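Long-range contacts in UTP-glucose-1-phosphate uridylyltransferase 2 (Trypanosoma brucei, PDB 3GUE), which probably catalyses the reversible transfer of a uridylyl group from UTP to glucose 1-phosphate, giving UDP-glucose and diphosphate: residues V165-Q170 / E185-G190; V328-K333 / K344-E349. All coordinates share one frame; numbering follows the deposited sequence.

Interaction 1 of 2, residues V165-Q170 / E185-G190; sequences VPKIRQ and EWVPPG. With UPG (uridine-5'-diphosphate-glucose), chain C.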
loop_
_atom_site.group_PDB
_atom_site.type_symbol
_atom_site.label_atom_id
_atom_site.label_comp_id
_atom_site.label_asym_id
_atom_site.label_seq_id
_atom_site.Cartn_x
_atom_site.Cartn_y
_atom_site.Cartn_z
ATOM N N VAL A 165 11.401 10.795 8.902
ATOM C CA VAL A 165 12.423 11.559 8.222
ATOM C C VAL A 165 11.869 12.970 7.949
ATOM O O VAL A 165 10.670 13.145 7.754
ATOM C CB VAL A 165 12.964 10.829 6.908
ATOM C CG1 VAL A 165 13.366 9.380 7.189
ATOM C CG2 VAL A 165 11.989 10.855 5.768
ATOM N N PRO A 166 12.729 13.998 7.964
ATOM C CA PRO A 166 12.100 15.285 7.647
ATOM C C PRO A 166 11.811 15.443 6.155
ATOM O O PRO A 166 12.523 14.872 5.316
ATOM C CB PRO A 166 13.166 16.300 8.109
ATOM C CG PRO A 166 14.449 15.612 7.912
ATOM C CD PRO A 166 14.177 14.145 8.244
ATOM N N LYS A 167 10.724 16.142 5.839
ATOM C CA LYS A 167 10.468 16.657 4.497
ATOM C C LYS A 167 11.542 17.713 4.297
ATOM O O LYS A 167 11.915 18.396 5.256
ATOM C CB LYS A 167 9.109 17.326 4.427
ATOM C CG LYS A 167 7.943 16.373 4.646
ATOM C CD LYS A 167 6.649 17.157 4.641
ATOM C CE LYS A 167 5.489 16.271 5.070
ATOM N NZ LYS A 167 4.180 16.987 4.955
ATOM N N ILE A 168 12.087 17.816 3.091
ATOM C CA ILE A 168 13.207 18.739 2.874
ATOM C C ILE A 168 12.802 19.733 1.768
ATOM O O ILE A 168 12.082 19.353 0.868
ATOM C CB ILE A 168 14.541 17.985 2.593
ATOM C CG1 ILE A 168 14.447 17.082 1.349
ATOM C CG2 ILE A 168 14.962 17.120 3.848
ATOM C CD1 ILE A 168 15.816 16.820 0.692
ATOM N N ARG A 169 13.229 20.989 1.866
ATOM C CA ARG A 169 12.821 22.017 0.892
ATOM C C ARG A 169 13.355 21.665 -0.499
ATOM O O ARG A 169 14.517 21.256 -0.647
ATOM C CB ARG A 169 13.343 23.399 1.303
ATOM C CG ARG A 169 12.890 23.967 2.658
ATOM C CD ARG A 169 13.530 25.377 2.883
ATOM N NE ARG A 169 13.219 26.338 1.802
ATOM C CZ ARG A 169 12.404 27.388 1.898
ATOM N NH1 ARG A 169 11.802 27.678 3.045
ATOM N NH2 ARG A 169 12.221 28.182 0.846
ATOM N N GLN A 170 12.534 21.858 -1.523
ATOM C CA GLN A 170 12.974 21.570 -2.897
ATOM C C GLN A 170 14.129 22.468 -3.375
ATOM O O GLN A 170 14.952 22.049 -4.215
ATOM C CB GLN A 170 11.807 21.678 -3.868
ATOM C CG GLN A 170 10.801 20.474 -3.831
ATOM C CD GLN A 170 9.708 20.639 -4.809
ATOM O OE1 GLN A 170 9.799 21.492 -5.689
ATOM N NE2 GLN A 170 8.640 19.822 -4.690
ATOM N N GLU A 185 6.208 18.631 9.293
ATOM C CA GLU A 185 7.655 18.705 8.981
ATOM C C GLU A 185 8.314 17.320 8.740
ATOM O O GLU A 185 9.494 17.230 8.360
ATOM C CB GLU A 185 8.411 19.447 10.092
ATOM C CG GLU A 185 8.003 20.934 10.300
ATOM C CD GLU A 185 8.628 21.593 11.538
ATOM O OE1 GLU A 185 9.424 20.950 12.274
ATOM O OE2 GLU A 185 8.304 22.770 11.781
ATOM N N TRP A 186 7.543 16.259 8.978
ATOM C CA TRP A 186 8.044 14.890 9.022
ATOM C C TRP A 186 7.202 13.962 8.157
ATOM O O TRP A 186 5.998 14.179 8.060
ATOM C CB TRP A 186 7.944 14.362 10.455
ATOM C CG TRP A 186 8.834 15.054 11.367
ATOM C CD1 TRP A 186 8.546 16.162 12.121
ATOM C CD2 TRP A 186 10.190 14.709 11.646
ATOM N NE1 TRP A 186 9.646 16.518 12.859
ATOM C CE2 TRP A 186 10.669 15.647 12.590
ATOM C CE3 TRP A 186 11.047 13.691 11.192
ATOM C CZ2 TRP A 186 11.972 15.612 13.083
ATOM C CZ3 TRP A 186 12.343 13.651 11.673
ATOM C CH2 TRP A 186 12.792 14.603 12.640
ATOM N N VAL A 187 7.828 12.928 7.587
ATOM C CA VAL A 187 7.099 11.770 6.977
ATOM C C VAL A 187 7.775 10.436 7.264
ATOM O O VAL A 187 8.994 10.387 7.276
ATOM C CB VAL A 187 6.987 11.842 5.443
ATOM C CG1 VAL A 187 5.831 12.702 5.038
ATOM C CG2 VAL A 187 8.295 12.304 4.804
ATOM N N PRO A 188 6.977 9.346 7.428
ATOM C CA PRO A 188 7.546 7.988 7.466
ATOM C C PRO A 188 8.233 7.757 6.112
ATOM O O PRO A 188 7.689 8.195 5.091
ATOM C CB PRO A 188 6.309 7.076 7.613
ATOM C CG PRO A 188 5.145 7.910 7.147
ATOM C CD PRO A 188 5.508 9.317 7.567
ATOM N N PRO A 189 9.409 7.098 6.096
ATOM C CA PRO A 189 10.189 7.041 4.845
ATOM C C PRO A 189 9.786 5.958 3.804
ATOM O O PRO A 189 10.632 5.531 3.009
ATOM C CB PRO A 189 11.603 6.796 5.353
ATOM C CG PRO A 189 11.444 6.077 6.655
ATOM C CD PRO A 189 10.090 6.400 7.215
ATOM N N GLY A 190 8.533 5.506 3.837
ATOM C CA GLY A 190 8.021 4.469 2.914
ATOM C C GLY A 190 7.961 3.147 3.649
ATOM O O GLY A 190 8.623 2.997 4.662
HETATM N N1 UPG C . 2.927 2.562 4.604
HETATM C C2 UPG C . 3.752 2.388 5.734
HETATM N N3 UPG C . 4.839 3.234 5.862
HETATM C C4 UPG C . 5.142 4.216 4.949
HETATM C C5 UPG C . 4.341 4.383 3.813
HETATM C C6 UPG C . 3.234 3.561 3.626
HETATM O O2 UPG C . 3.554 1.553 6.630
HETATM O O4 UPG C . 6.132 4.924 5.176
HETATM C C1C UPG C . 1.739 1.669 4.412
HETATM C C2C UPG C . 0.372 2.265 4.063
HETATM O O2C UPG C . -0.295 2.738 5.241
HETATM C C3C UPG C . -0.320 1.023 3.507
HETATM C C4C UPG C . 0.800 0.342 2.737
HETATM O O4C UPG C . 2.053 0.833 3.285
HETATM O O3C UPG C . -0.693 0.175 4.592
HETATM C C5C UPG C . 0.770 0.717 1.219
HETATM O O5C UPG C . 1.073 2.062 0.960
HETATM P PA UPG C . 0.262 2.895 -0.159
HETATM O O1A UPG C . -1.174 2.608 0.116
HETATM O O2A UPG C . 0.719 4.288 -0.240
HETATM O O3A UPG C . 0.666 2.085 -1.533
HETATM P PB UPG C . 1.927 2.379 -2.519
HETATM O O1B UPG C . 3.151 2.409 -1.701
HETATM O O2B UPG C . 1.629 3.511 -3.452
HETATM O O3B UPG C . 1.824 1.065 -3.435
HETATM C "C1'" UPG C . 2.067 -0.252 -2.818
HETATM C "C2'" UPG C . 3.242 -0.915 -3.523
HETATM C "C3'" UPG C . 2.897 -1.008 -5.004
HETATM C "C4'" UPG C . 1.632 -1.866 -5.168
HETATM C "C5'" UPG C . 0.463 -1.259 -4.351
HETATM C "C6'" UPG C . -0.675 -2.240 -4.246
HETATM O "O2'" UPG C . 4.449 -0.148 -3.360
HETATM O "O3'" UPG C . 4.012 -1.528 -5.708
HETATM O "O4'" UPG C . 1.266 -1.961 -6.536
HETATM O "O5'" UPG C . 0.831 -0.977 -2.972
HETATM O "O6'" UPG C . -1.857 -1.548 -3.836
#

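Interaction 2 of 2, residues V328-K333 / K344-E349; sequences VMRNPK and KVYQLE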
loop_
_atom_site.group_PDB
_atom_site.type_symbol
_atom_site.label_atom_id
_atom_site.label_comp_id
_atom_site.label_asym_id
_atom_site.label_seq_id
_atom_site.Cartn_x
_atom_site.Cartn_y
_atom_site.Cartn_z
ATOM N N VAL A 328 15.898 5.149 -4.011
ATOM C CA VAL A 328 15.220 6.243 -3.337
ATOM C C VAL A 328 14.253 6.872 -4.330
ATOM O O VAL A 328 14.585 7.040 -5.500
ATOM C CB VAL A 328 16.189 7.304 -2.772
ATOM C CG1 VAL A 328 17.039 7.974 -3.901
ATOM C CG2 VAL A 328 15.413 8.345 -1.969
ATOM N N MET A 329 13.044 7.180 -3.852
ATOM C CA MET A 329 12.044 7.832 -4.677
ATOM C C MET A 329 11.928 9.245 -4.120
ATOM O O MET A 329 11.827 9.432 -2.912
ATOM C CB MET A 329 10.695 7.098 -4.578
ATOM C CG MET A 329 10.789 5.569 -4.743
ATOM S SD MET A 329 9.186 4.767 -4.977
ATOM C CE MET A 329 8.445 4.891 -3.338
ATOM N N ARG A 330 11.952 10.229 -5.010
ATOM C CA ARG A 330 12.037 11.629 -4.609
ATOM C C ARG A 330 10.692 12.237 -4.917
ATOM O O ARG A 330 10.425 12.636 -6.047
ATOM C CB ARG A 330 13.169 12.326 -5.377
ATOM C CG ARG A 330 13.492 13.760 -4.926
ATOM C CD ARG A 330 14.159 14.530 -6.044
ATOM N NE ARG A 330 13.293 14.642 -7.216
ATOM C CZ ARG A 330 13.544 15.404 -8.281
ATOM N NH1 ARG A 330 14.635 16.170 -8.333
ATOM N NH2 ARG A 330 12.693 15.412 -9.300
ATOM N N ASN A 331 9.842 12.256 -3.900
ATOM C CA ASN A 331 8.425 12.586 -4.023
ATOM C C ASN A 331 8.130 14.064 -3.720
ATOM O O ASN A 331 8.178 14.474 -2.562
ATOM C CB ASN A 331 7.616 11.677 -3.060
ATOM C CG ASN A 331 6.209 11.382 -3.547
ATOM O OD1 ASN A 331 5.829 11.710 -4.667
ATOM N ND2 ASN A 331 5.435 10.723 -2.702
ATOM N N PRO A 332 7.795 14.860 -4.757
ATOM C CA PRO A 332 7.582 16.299 -4.565
ATOM C C PRO A 332 6.181 16.543 -4.004
ATOM O O PRO A 332 5.224 15.912 -4.459
ATOM C CB PRO A 332 7.698 16.844 -5.992
ATOM C CG PRO A 332 7.114 15.729 -6.834
ATOM C CD PRO A 332 7.561 14.455 -6.162
ATOM N N LYS A 333 6.069 17.428 -3.017
ATOM C CA LYS A 333 4.811 17.754 -2.336
ATOM C C LYS A 333 4.899 19.198 -1.851
ATOM O O LYS A 333 5.917 19.855 -2.010
ATOM C CB LYS A 333 4.604 16.879 -1.081
ATOM C CG LYS A 333 4.415 15.373 -1.273
ATOM C CD LYS A 333 3.088 15.017 -1.844
ATOM C CE LYS A 333 3.001 13.499 -2.092
ATOM N NZ LYS A 333 1.828 13.168 -2.943
ATOM N N LYS A 344 7.193 24.137 -1.033
ATOM C CA LYS A 344 7.428 22.945 -1.846
ATOM C C LYS A 344 8.588 22.111 -1.293
ATOM O O LYS A 344 9.666 22.646 -1.025
ATOM C CB LYS A 344 7.744 23.337 -3.292
ATOM C CG LYS A 344 6.625 24.006 -4.073
ATOM C CD LYS A 344 7.014 23.999 -5.551
ATOM C CE LYS A 344 5.882 24.479 -6.426
ATOM N NZ LYS A 344 6.091 25.859 -6.907
ATOM N N VAL A 345 8.348 20.811 -1.139
ATOM C CA VAL A 345 9.293 19.899 -0.498
ATOM C C VAL A 345 9.473 18.614 -1.293
ATOM O O VAL A 345 8.786 18.370 -2.291
ATOM C CB VAL A 345 8.913 19.545 0.997
ATOM C CG1 VAL A 345 8.979 20.808 1.888
ATOM C CG2 VAL A 345 7.542 18.866 1.103
ATOM N N TYR A 346 10.402 17.795 -0.822
ATOM C CA TYR A 346 10.643 16.484 -1.379
ATOM C C TYR A 346 10.583 15.482 -0.227
ATOM O O TYR A 346 11.227 15.678 0.803
ATOM C CB TYR A 346 12.026 16.407 -2.039
ATOM C CG TYR A 346 12.238 17.134 -3.359
ATOM C CD1 TYR A 346 11.397 16.921 -4.455
ATOM C CD2 TYR A 346 13.366 17.963 -3.542
ATOM C CE1 TYR A 346 11.635 17.569 -5.699
ATOM C CE2 TYR A 346 13.616 18.604 -4.767
ATOM C CZ TYR A 346 12.751 18.412 -5.834
ATOM O OH TYR A 346 12.992 19.060 -7.027
ATOM N N GLN A 347 9.780 14.425 -0.404
ATOM C CA GLN A 347 9.773 13.293 0.507
ATOM C C GLN A 347 10.596 12.141 -0.077
ATOM O O GLN A 347 10.321 11.636 -1.170
ATOM C CB GLN A 347 8.340 12.884 0.847
ATOM C CG GLN A 347 7.493 14.103 1.278
ATOM C CD GLN A 347 6.006 13.838 1.468
ATOM O OE1 GLN A 347 5.296 14.703 1.964
ATOM N NE2 GLN A 347 5.529 12.666 1.068
ATOM N N LEU A 348 11.653 11.777 0.647
ATOM C CA LEU A 348 12.526 10.685 0.250
ATOM C C LEU A 348 11.944 9.401 0.870
ATOM O O LEU A 348 11.691 9.347 2.066
ATOM C CB LEU A 348 13.951 10.935 0.732
ATOM C CG LEU A 348 14.660 12.232 0.347
ATOM C CD1 LEU A 348 16.132 12.135 0.714
ATOM C CD2 LEU A 348 14.505 12.594 -1.113
ATOM N N GLU A 349 11.695 8.397 0.030
ATOM C CA GLU A 349 10.942 7.206 0.425
ATOM C C GLU A 349 11.455 6.010 -0.352
ATOM O O GLU A 349 11.887 6.162 -1.502
ATOM C CB GLU A 349 9.459 7.364 0.074
ATOM C CG GLU A 349 8.669 8.329 0.939
ATOM C CD GLU A 349 7.808 9.241 0.099
ATOM O OE1 GLU A 349 8.122 9.368 -1.097
ATOM O OE2 GLU A 349 6.829 9.818 0.615
#

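Interaction 1 of 2, residues V165-Q170 / E185-G190
The carbonyl oxygen of Val165 is gripped by the amide of Val187, Val187 N to Val165 O being 2.9 Å in a nearly straight bond (170°), and Trp186 CA adds a CA-H...O contact. Val165 N returns a bond to Val187 O, closing an antiparallel hydrogen-bonded pair. Two residues along, Lys167 N reaches Glu185 O at 3.0 Å from above the carbonyl plane. On the face carrying both valines, Val165 divides its branches: CG1 lies 3.6 Å from Pro189 CB, while CG2 meets Val187 CG2 at 4.1 Å. Lys167, extended beyond CG, runs at about a right angle to Val187, with its CE 3.6 Å from Val187 CG1, and its ammonium bonds the carbonyl of Val335. Chi1 of -67° sets the Trp186 indole beside its backbone N, and CE3 lies against the Val165-Pro166 peptide, 3.4 Å from Val165 C, with CZ3 near Pro166 CD; Arg164 makes a cation-pi contact with the same ring. Gly190 N makes a weak bond of 2.8 Å to O4 of the UDP-glucose uracil, and Pro188 CB approaches that oxygen. The backbone bonds and Val165-Pro189 packing thus tie the segment leading to the uracil contact to strand 165-169, next to the sheet edge.

Interaction 2 of 2, residues V328-K333 / K344-E349
Arg330 and Tyr346 stack beside the backbone ladder, guanidinium and phenol ring 4.5 Å apart between centres. Their planes are nearly parallel (8°), but the guanidinium is displaced toward the CE1 and hydroxyl rim. The aliphatic part of Arg330 takes the ring centre: Arg330 CD sits 3.9 Å from the centroid of the Tyr346 ring in a CH-pi contact. With CG anti to the backbone N (chi1 -172°) and a bend at chi3, the arginine runs alongside the tyrosine in the same direction. Pro332 CB adds an apolar contact to Tyr346 CD1, and at the end of the ladder Val328 CG2 packs on Leu348 CB at 4.0 Å, where Phe32 and Val39 of helix 26-40 also touch Leu348.

The backbone bonds are those of a regular antiparallel hairpin. Met329, Asn331 and Lys333 make reciprocal pairs with Glu349, Gln347 and Val345, the shortest running from Gln347 N to Asn331 O at 2.7 Å.

On the other face the polar side chains of Asn331, Lys333, Gln347 and Glu349 sit beside Met329 and Val345. Gln347 NE2 donates to Glu349 OE2 at 3.2 Å, on the syn side of the carboxylate but tilted from its plane, and Asn331 ND2 makes a weak bond of 3.4 Å to Glu349 OE1. Lys333 crosses Gln347 at about a right angle, its bent chain carrying the ammonium away. One sound bond from Gln347 and a weak one from Asn331 would help to orient the carboxylate of Glu349, which lies close to the UDP-glucose-binding Gly190, while the guanidinium-ring stack and the CH-pi and aliphatic contacts hold the opposite face.

Interactions 1 and 2 lie about 7 Å apart between centres, on the same side of the chain's centre, and follow one another in series along the sequence. Both belong to one four-stranded antiparallel sheet, ordered 186-187, 165-169, 344-349, 329-334, so each forms one flank and strands 165-169 and 344-349 join them in the middle. Across that seam Tyr346 N lies 2.8 Å from Ile168 O and Gln170 NE2 lies 2.8 Å from Val345 O, both probable hydrogen bonds. Helix 26-40 packs on both interactions. The small sheet therefore links the uracil-contacting segment at Gly190 with the hairpin, where Met329 lies near the UDP-glucose-binding Glu280.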